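Local coordinates for protein DNA polymerase (Pyrobaculum calidifontis, PDB 5MDN) that probably catalyses DNA-directed DNA synthesis, adding deoxyribonucleotides from their triphosphates to a growing strand and releasing diphosphate, at residues 434-439 against 467-472; 452-457 against 535-540; 457-462 against 527-532. All blocks are in the same frame, centred on the assembly; numbering follows the deposited sequence.

Contact 1 (434-439 against 467-472)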
# COMPACT_ATOMS: atom_id res chain seq x y z
N LEU A 434 4.45 -25.21 -11.88
CA LEU A 434 5.26 -25.03 -10.68
C LEU A 434 4.35 -24.69 -9.50
O LEU A 434 3.50 -23.80 -9.60
CB LEU A 434 6.31 -23.94 -10.88
CG LEU A 434 7.55 -24.21 -11.74
CD1 LEU A 434 7.60 -25.64 -12.26
CD2 LEU A 434 7.63 -23.21 -12.88
N SER A 435 4.56 -25.38 -8.38
CA SER A 435 3.73 -25.23 -7.19
C SER A 435 4.35 -26.02 -6.04
O SER A 435 5.06 -27.01 -6.29
CB SER A 435 2.30 -25.70 -7.45
OG SER A 435 1.42 -25.28 -6.42
N PRO A 436 4.14 -25.62 -4.79
CA PRO A 436 4.67 -26.42 -3.67
C PRO A 436 4.21 -27.87 -3.69
O PRO A 436 4.99 -28.77 -3.35
CB PRO A 436 4.15 -25.67 -2.43
CG PRO A 436 3.99 -24.26 -2.89
CD PRO A 436 3.54 -24.35 -4.32
N ASP A 437 2.96 -28.12 -4.09
CA ASP A 437 2.41 -29.47 -4.07
C ASP A 437 2.86 -30.33 -5.25
O ASP A 437 2.66 -31.54 -5.21
CB ASP A 437 0.88 -29.40 -4.05
CG ASP A 437 0.33 -28.29 -4.92
OD1 ASP A 437 0.82 -27.15 -4.81
OD2 ASP A 437 -0.60 -28.56 -5.72
N THR A 438 3.46 -29.74 -6.28
CA THR A 438 3.94 -30.49 -7.43
C THR A 438 5.44 -30.75 -7.41
O THR A 438 5.94 -31.47 -8.28
CB THR A 438 3.56 -29.78 -8.73
OG1 THR A 438 4.17 -28.48 -8.76
CG2 THR A 438 2.05 -29.62 -8.82
N TYR A 439 6.16 -30.17 -6.46
CA TYR A 439 7.59 -30.40 -6.34
C TYR A 439 7.87 -31.82 -5.84
O TYR A 439 7.07 -32.41 -5.10
CB TYR A 439 8.21 -29.37 -5.40
CG TYR A 439 9.63 -29.66 -4.96
CD1 TYR A 439 10.71 -29.44 -5.81
CD2 TYR A 439 9.89 -30.14 -3.68
CE1 TYR A 439 12.00 -29.71 -5.41
CE2 TYR A 439 11.18 -30.40 -3.27
CZ TYR A 439 12.23 -30.18 -4.13
OH TYR A 439 13.52 -30.45 -3.72
N GLY A 467 -1.25 -28.11 -10.24
CA GLY A 467 -0.99 -27.68 -8.90
C GLY A 467 -1.89 -26.61 -8.43
O GLY A 467 -2.62 -26.05 -9.15
N PHE A 468 -1.80 -26.29 -7.18
CA PHE A 468 -2.69 -25.29 -6.59
C PHE A 468 -2.44 -23.91 -7.17
O PHE A 468 -3.37 -23.25 -7.65
CB PHE A 468 -2.52 -25.27 -5.07
CG PHE A 468 -3.29 -24.18 -4.39
CD1 PHE A 468 -4.66 -24.06 -4.56
CD2 PHE A 468 -2.64 -23.26 -3.57
CE1 PHE A 468 -5.37 -23.06 -3.94
CE2 PHE A 468 -3.35 -22.25 -2.94
CZ PHE A 468 -4.71 -22.15 -3.13
N ILE A 469 -1.19 -23.44 -7.14
CA ILE A 469 -0.89 -22.11 -7.66
C ILE A 469 -1.16 -22.01 -9.15
O ILE A 469 -1.75 -21.00 -9.58
CB ILE A 469 0.55 -21.70 -7.28
CG1 ILE A 469 0.70 -21.65 -5.76
CG2 ILE A 469 0.91 -20.36 -7.90
CD1 ILE A 469 -0.23 -20.66 -5.09
N PRO A 470 -0.78 -22.97 -10.00
CA PRO A 470 -1.19 -22.87 -11.41
C PRO A 470 -2.70 -22.82 -11.59
O PRO A 470 -3.19 -22.02 -12.40
CB PRO A 470 -0.58 -24.13 -12.04
CG PRO A 470 0.60 -24.42 -11.20
CD PRO A 470 0.19 -24.07 -9.80
N ALA A 471 -3.45 -23.63 -10.84
CA ALA A 471 -4.90 -23.63 -10.98
C ALA A 471 -5.48 -22.25 -10.67
O ALA A 471 -6.45 -21.83 -11.31
CB ALA A 471 -5.52 -24.69 -10.06
N VAL A 472 -4.91 -21.54 -9.69
CA VAL A 472 -5.40 -20.21 -9.34
C VAL A 472 -5.10 -19.22 -10.45
O VAL A 472 -5.96 -18.43 -10.86
CB VAL A 472 -4.80 -19.76 -8.00
CG1 VAL A 472 -5.17 -18.31 -7.72
CG2 VAL A 472 -5.27 -20.67 -6.88

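Contact 2 (452-457 against 535-540)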
# COMPACT_ATOMS: atom_id res chain seq x y z
N VAL A 452 8.85 -32.31 -15.47
CA VAL A 452 9.58 -31.23 -16.12
C VAL A 452 10.70 -30.80 -15.19
O VAL A 452 10.47 -30.61 -13.98
CB VAL A 452 8.66 -30.04 -16.47
CG1 VAL A 452 7.75 -30.40 -17.63
CG2 VAL A 452 7.84 -29.60 -15.26
N VAL A 453 11.90 -30.65 -15.73
CA VAL A 453 13.08 -30.30 -14.96
C VAL A 453 13.39 -28.84 -15.19
O VAL A 453 13.43 -28.38 -16.34
CB VAL A 453 14.28 -31.19 -15.33
CG1 VAL A 453 15.45 -30.93 -14.40
CG2 VAL A 453 13.89 -32.66 -15.31
N ALA A 454 13.62 -28.11 -14.12
CA ALA A 454 13.90 -26.68 -14.20
C ALA A 454 15.32 -26.47 -14.70
O ALA A 454 16.24 -27.17 -14.24
CB ALA A 454 13.70 -26.00 -12.85
N PRO A 455 15.55 -25.54 -15.63
CA PRO A 455 16.91 -25.35 -16.16
C PRO A 455 17.91 -25.03 -15.06
O PRO A 455 17.57 -24.46 -14.02
CB PRO A 455 16.74 -24.19 -17.15
CG PRO A 455 15.46 -23.51 -16.75
CD PRO A 455 14.59 -24.61 -16.23
N GLU A 456 19.17 -25.38 -15.33
CA GLU A 456 20.14 -25.96 -14.41
C GLU A 456 20.04 -25.55 -12.94
O GLU A 456 21.06 -25.32 -12.28
CB GLU A 456 21.55 -25.68 -14.95
CG GLU A 456 22.62 -26.65 -14.45
CD GLU A 456 23.99 -26.40 -15.07
OE1 GLU A 456 24.09 -25.66 -16.07
OE2 GLU A 456 24.98 -26.94 -14.53
N VAL A 457 18.83 -25.40 -12.42
CA VAL A 457 18.71 -25.46 -10.97
C VAL A 457 18.39 -26.90 -10.60
O VAL A 457 18.70 -27.34 -9.48
CB VAL A 457 17.68 -24.47 -10.42
CG1 VAL A 457 16.29 -24.89 -10.77
CG2 VAL A 457 17.86 -24.35 -8.92
N THR A 535 12.60 -18.39 -11.24
CA THR A 535 13.66 -17.49 -11.69
C THR A 535 14.49 -18.12 -12.81
O THR A 535 14.81 -17.45 -13.80
CB THR A 535 14.56 -17.11 -10.52
OG1 THR A 535 15.28 -18.26 -10.07
CG2 THR A 535 13.74 -16.56 -9.37
N ALA A 536 14.84 -19.40 -12.66
CA ALA A 536 15.71 -20.04 -13.64
C ALA A 536 15.03 -20.15 -15.00
O ALA A 536 15.67 -19.90 -16.03
CB ALA A 536 16.14 -21.42 -13.14
N PHE A 537 13.75 -20.51 -15.02
CA PHE A 537 12.98 -20.42 -16.25
C PHE A 537 12.94 -18.98 -16.75
O PHE A 537 13.07 -18.73 -17.96
CB PHE A 537 11.57 -20.96 -16.05
CG PHE A 537 11.44 -22.44 -16.23
CD1 PHE A 537 11.53 -23.01 -17.49
CD2 PHE A 537 11.23 -23.28 -15.14
CE1 PHE A 537 11.40 -24.38 -17.67
CE2 PHE A 537 11.11 -24.64 -15.31
CZ PHE A 537 11.19 -25.20 -16.58
N ALA A 538 12.76 -18.02 -15.84
CA ALA A 538 12.66 -16.62 -16.23
C ALA A 538 13.97 -16.11 -16.81
O ALA A 538 13.98 -15.41 -17.84
CB ALA A 538 12.24 -15.77 -15.04
N ARG A 539 15.09 -16.43 -16.16
CA ARG A 539 16.39 -15.97 -16.66
C ARG A 539 16.69 -16.55 -18.03
O ARG A 539 17.25 -15.87 -18.90
CB ARG A 539 17.48 -16.34 -15.66
CG ARG A 539 18.89 -15.95 -16.08
CD ARG A 539 19.92 -16.42 -15.07
NE ARG A 539 19.71 -15.83 -13.75
CZ ARG A 539 20.23 -14.66 -13.37
NH1 ARG A 539 20.98 -13.96 -14.20
NH2 ARG A 539 19.98 -14.20 -12.15
N ALA A 540 16.32 -17.82 -18.26
CA ALA A 540 16.70 -18.50 -19.50
C ALA A 540 16.08 -17.85 -20.72
O ALA A 540 16.76 -17.65 -21.74
CB ALA A 540 16.31 -19.98 -19.42

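Contact 3 (457-462 against 527-532)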
# COMPACT_ATOMS: atom_id res chain seq x y z
N VAL A 457 18.83 -25.40 -12.42
CA VAL A 457 18.71 -25.46 -10.97
C VAL A 457 18.39 -26.90 -10.60
O VAL A 457 18.70 -27.34 -9.48
CB VAL A 457 17.68 -24.47 -10.42
CG1 VAL A 457 16.29 -24.89 -10.77
CG2 VAL A 457 17.86 -24.35 -8.92
N GLY A 458 17.80 -27.65 -11.53
CA GLY A 458 17.61 -29.08 -11.43
C GLY A 458 16.48 -29.54 -10.54
O GLY A 458 16.48 -30.70 -10.12
N HIS A 459 15.52 -28.68 -10.24
CA HIS A 459 14.35 -29.12 -9.48
C HIS A 459 13.32 -29.76 -10.41
O HIS A 459 13.18 -29.39 -11.58
CB HIS A 459 13.74 -27.95 -8.72
CG HIS A 459 14.68 -27.33 -7.73
ND1 HIS A 459 15.40 -28.06 -6.82
CD2 HIS A 459 15.02 -26.03 -7.53
CE1 HIS A 459 16.14 -27.25 -6.09
NE2 HIS A 459 15.93 -26.01 -6.50
N ARG A 460 12.58 -30.72 -9.86
CA ARG A 460 11.67 -31.55 -10.65
C ARG A 460 10.23 -31.34 -10.18
O ARG A 460 9.96 -31.23 -8.98
CB ARG A 460 12.04 -33.03 -10.54
CG ARG A 460 13.07 -33.33 -9.48
CD ARG A 460 13.54 -34.76 -9.61
NE ARG A 460 12.41 -35.69 -9.66
CZ ARG A 460 12.46 -36.90 -10.21
NH1 ARG A 460 13.58 -37.34 -10.76
NH2 ARG A 460 11.38 -37.67 -10.20
N PHE A 461 9.31 -31.29 -11.15
CA PHE A 461 7.92 -30.96 -10.87
C PHE A 461 7.00 -31.90 -11.65
O PHE A 461 7.31 -32.35 -12.75
CB PHE A 461 7.59 -29.51 -11.23
CG PHE A 461 8.28 -28.49 -10.36
CD1 PHE A 461 9.60 -28.15 -10.60
CD2 PHE A 461 7.61 -27.88 -9.31
CE1 PHE A 461 10.24 -27.21 -9.81
CE2 PHE A 461 8.25 -26.94 -8.51
CZ PHE A 461 9.57 -26.61 -8.77
N ARG A 462 5.85 -32.16 -11.10
CA ARG A 462 4.97 -33.02 -11.78
C ARG A 462 4.21 -32.30 -12.78
O ARG A 462 3.74 -31.26 -12.54
CB ARG A 462 3.97 -33.61 -10.82
CG ARG A 462 4.58 -34.02 -9.52
CD ARG A 462 3.50 -34.25 -8.50
NE ARG A 462 2.53 -35.19 -9.00
CZ ARG A 462 2.44 -36.43 -8.56
NH1 ARG A 462 3.27 -36.84 -7.61
NH2 ARG A 462 1.54 -37.25 -9.06
N LYS A 527 7.73 -22.03 -0.91
CA LYS A 527 8.65 -23.15 -1.12
C LYS A 527 9.83 -22.64 -1.93
O LYS A 527 9.65 -22.09 -3.02
CB LYS A 527 7.96 -24.31 -1.84
CG LYS A 527 8.83 -25.53 -2.00
CD LYS A 527 9.12 -26.18 -0.66
CE LYS A 527 8.17 -27.32 -0.36
NZ LYS A 527 8.40 -28.48 -1.26
N LYS A 528 11.04 -22.80 -1.38
CA LYS A 528 12.22 -22.21 -2.00
C LYS A 528 12.45 -22.77 -3.40
O LYS A 528 12.81 -22.02 -4.32
CB LYS A 528 13.45 -22.47 -1.13
CG LYS A 528 14.73 -21.87 -1.69
CD LYS A 528 15.91 -22.12 -0.77
CE LYS A 528 16.33 -23.58 -0.82
NZ LYS A 528 17.48 -23.87 0.08
N GLU A 529 12.24 -24.08 -3.58
CA GLU A 529 12.51 -24.69 -4.88
C GLU A 529 11.54 -24.22 -5.96
O GLU A 529 11.87 -24.30 -7.14
CB GLU A 529 12.46 -26.22 -4.76
CG GLU A 529 13.52 -26.80 -3.85
CD GLU A 529 13.05 -26.95 -2.42
OE1 GLU A 529 11.97 -26.42 -2.09
OE2 GLU A 529 13.76 -27.59 -1.62
N VAL A 530 10.36 -23.73 -5.57
CA VAL A 530 9.45 -23.15 -6.55
C VAL A 530 9.98 -21.81 -7.04
O VAL A 530 10.11 -21.58 -8.25
CB VAL A 530 8.03 -23.02 -5.96
CG1 VAL A 530 7.07 -22.48 -7.01
CG2 VAL A 530 7.55 -24.36 -5.44
N ALA A 531 10.29 -20.91 -6.11
CA ALA A 531 10.81 -19.59 -6.47
C ALA A 531 12.07 -19.71 -7.32
O ALA A 531 12.19 -19.08 -8.37
CB ALA A 531 11.08 -18.77 -5.21
N GLU A 532 13.03 -20.54 -6.88
CA GLU A 532 14.26 -20.70 -7.63
C GLU A 532 14.01 -21.29 -9.01
O GLU A 532 14.73 -20.96 -9.97
CB GLU A 532 15.24 -21.58 -6.84
CG GLU A 532 15.79 -20.90 -5.58
CD GLU A 532 16.74 -21.79 -4.81
OE1 GLU A 532 16.82 -23.00 -5.12
OE2 GLU A 532 17.41 -21.28 -3.89

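Contact 1 (434-439 against 467-472)
S435 and D437 meet the start of helix 468-486 at the amide N-H groups of its first turn, which helix geometry leaves without backbone acceptors four residues back, a helix N-terminus satisfied by side chains borrowed from a loop 28 residues earlier. In this family the helix is probably the first of the two long helices of the fingers. G467 holds the N-cap position but has no side chain to offer, and the acceptors come from across the contact instead. The carboxylate of D437 takes the first N-H: F468 N lies 3.0 Å from D437 OD2 and approaches on the syn lone pair, with the bond bent to 143°. The next N-H is accepted by the serine hydroxyl, I469 N to S435 OG, longer at 3.3 Å but straighter at 165°. With OG swung opposite its own amide nitrogen (chi1 -167°), S435 reaches the helix and also donates its proton to D437 OD1, meeting that oxygen on the syn side but tilted out of the carboxylate plane. The hydroxyl is thus donor and acceptor at once, and both carboxylate oxygens are engaged; the helix end would probably favour the charged form of D437. The third residue of the helix, P470, has no N-H to satisfy, and its ring lies against the loop, CD 3.3 Å from the backbone oxygen L434 O and 3.6 Å from S435 CB. Nearby, N433 serves both sides, its OD1 accepting from G467 N and its backbone oxygen from T438 OG1. The loop itself is folded by a turn in which T438 N donates to S435 O at 3.2 Å. It brings the T438 methyl over the bare backbone of the glycine, CG2 lying 3.6 Å from G467 CA.

Contact 2 (452-457 against 535-540)
The connection of the two-stranded β-hairpin 451-453/460-462 rests on helix 528-551 through P455, whose ring is set against F537 and A536. The main interaction is CH-π: P455 CD sits almost directly over the centre of the F537 ring, 3.4 Å from the centroid and only 8° off the ring normal. All six ring carbons therefore lie at similar distances from that one methylene, and the proline meets the phenylalanine at about a right angle. F537 extends from the helix with CG opposite its carbonyl carbon (chi1 -86°), which carries the ring out beneath the chain as it leaves the first strand. There A454 approaches obliquely, its CA 3.6 Å from F537 CE2 and its methyl 3.8 Å from the same carbon. On the other part of P455 the partner is the helix backbone and a small side chain: CG is 3.7 Å from A536 O, and the A536 methyl lies 3.5 Å from P455 O. V457 adds a looser apolar touch, CG1 to A536 CB at 4.2 Å. No hydrogen bond crosses between the segments; shape and the proline-aromatic pairing do the work, and the small side chain of A536 lets P455 O come close to the helix. F537 is buried and also stacks with Y432 and packs on I428 of helix 424-431. F537 thus lies between the hairpin loop and helix 424-431, while A538, farther round helix 528-551, faces that same neighbouring helix.

Contact 3 (457-462 against 527-532)
With CG turned opposite its carbonyl carbon (chi1 -60°), the H459 imidazole extends to the helix, where E532, its chain extended beyond CG, brings a carboxylate to the ring edge, and E529, bent at CG, lies against one ring face. The edge contact is a weak but nearly straight hydrogen bond: H459 NE2 donates to E532 OE1 at 3.4 Å and 165°, in the ring plane, with carboxylate and ring only 18° apart. At the face, E529 CG makes a CH-π contact 3.6 Å from the imidazole centroid, and the carboxylate beyond it stands nearly perpendicular to the ring. V457 O lies over the opposite face. This seats the returning arm of β-hairpin 451-453/460-462 on the first turn and a half of helix 528-551. Two residues on, within the strand, F461 presents a ring edge: CZ is 3.6 Å from E529 O, in the ring plane, and CE2 is 4.1 Å from V530 CG2. An alanine in place of H459 would probably leave E532 without this donor and open a gap beside the E529 methylenes. E529 O also receives a hydrogen bond from S533 OG.

Along the chain the segments run 434-439, 452-457, 457-462, 467-472, 527-532 and 535-540, so contact 3 is nested inside the loop closed by contact 2, while contact 1 crosses both. Contacts 2 and 3, their centres 9 Å apart, share V457, the hairpin 451-453/460-462 and helix 528-551. Contact 1 lies about 11 Å from contact 3 and 16 Å from contact 2, centre to centre; L434 packs on both F461 and F537, and T438 O probably accepts a hydrogen bond from R462 N. Together they bind the segment after helix 424-431 to helices 468-486 and 528-551, far from the magnesium sites, forming one continuous packing region in the polymerase part.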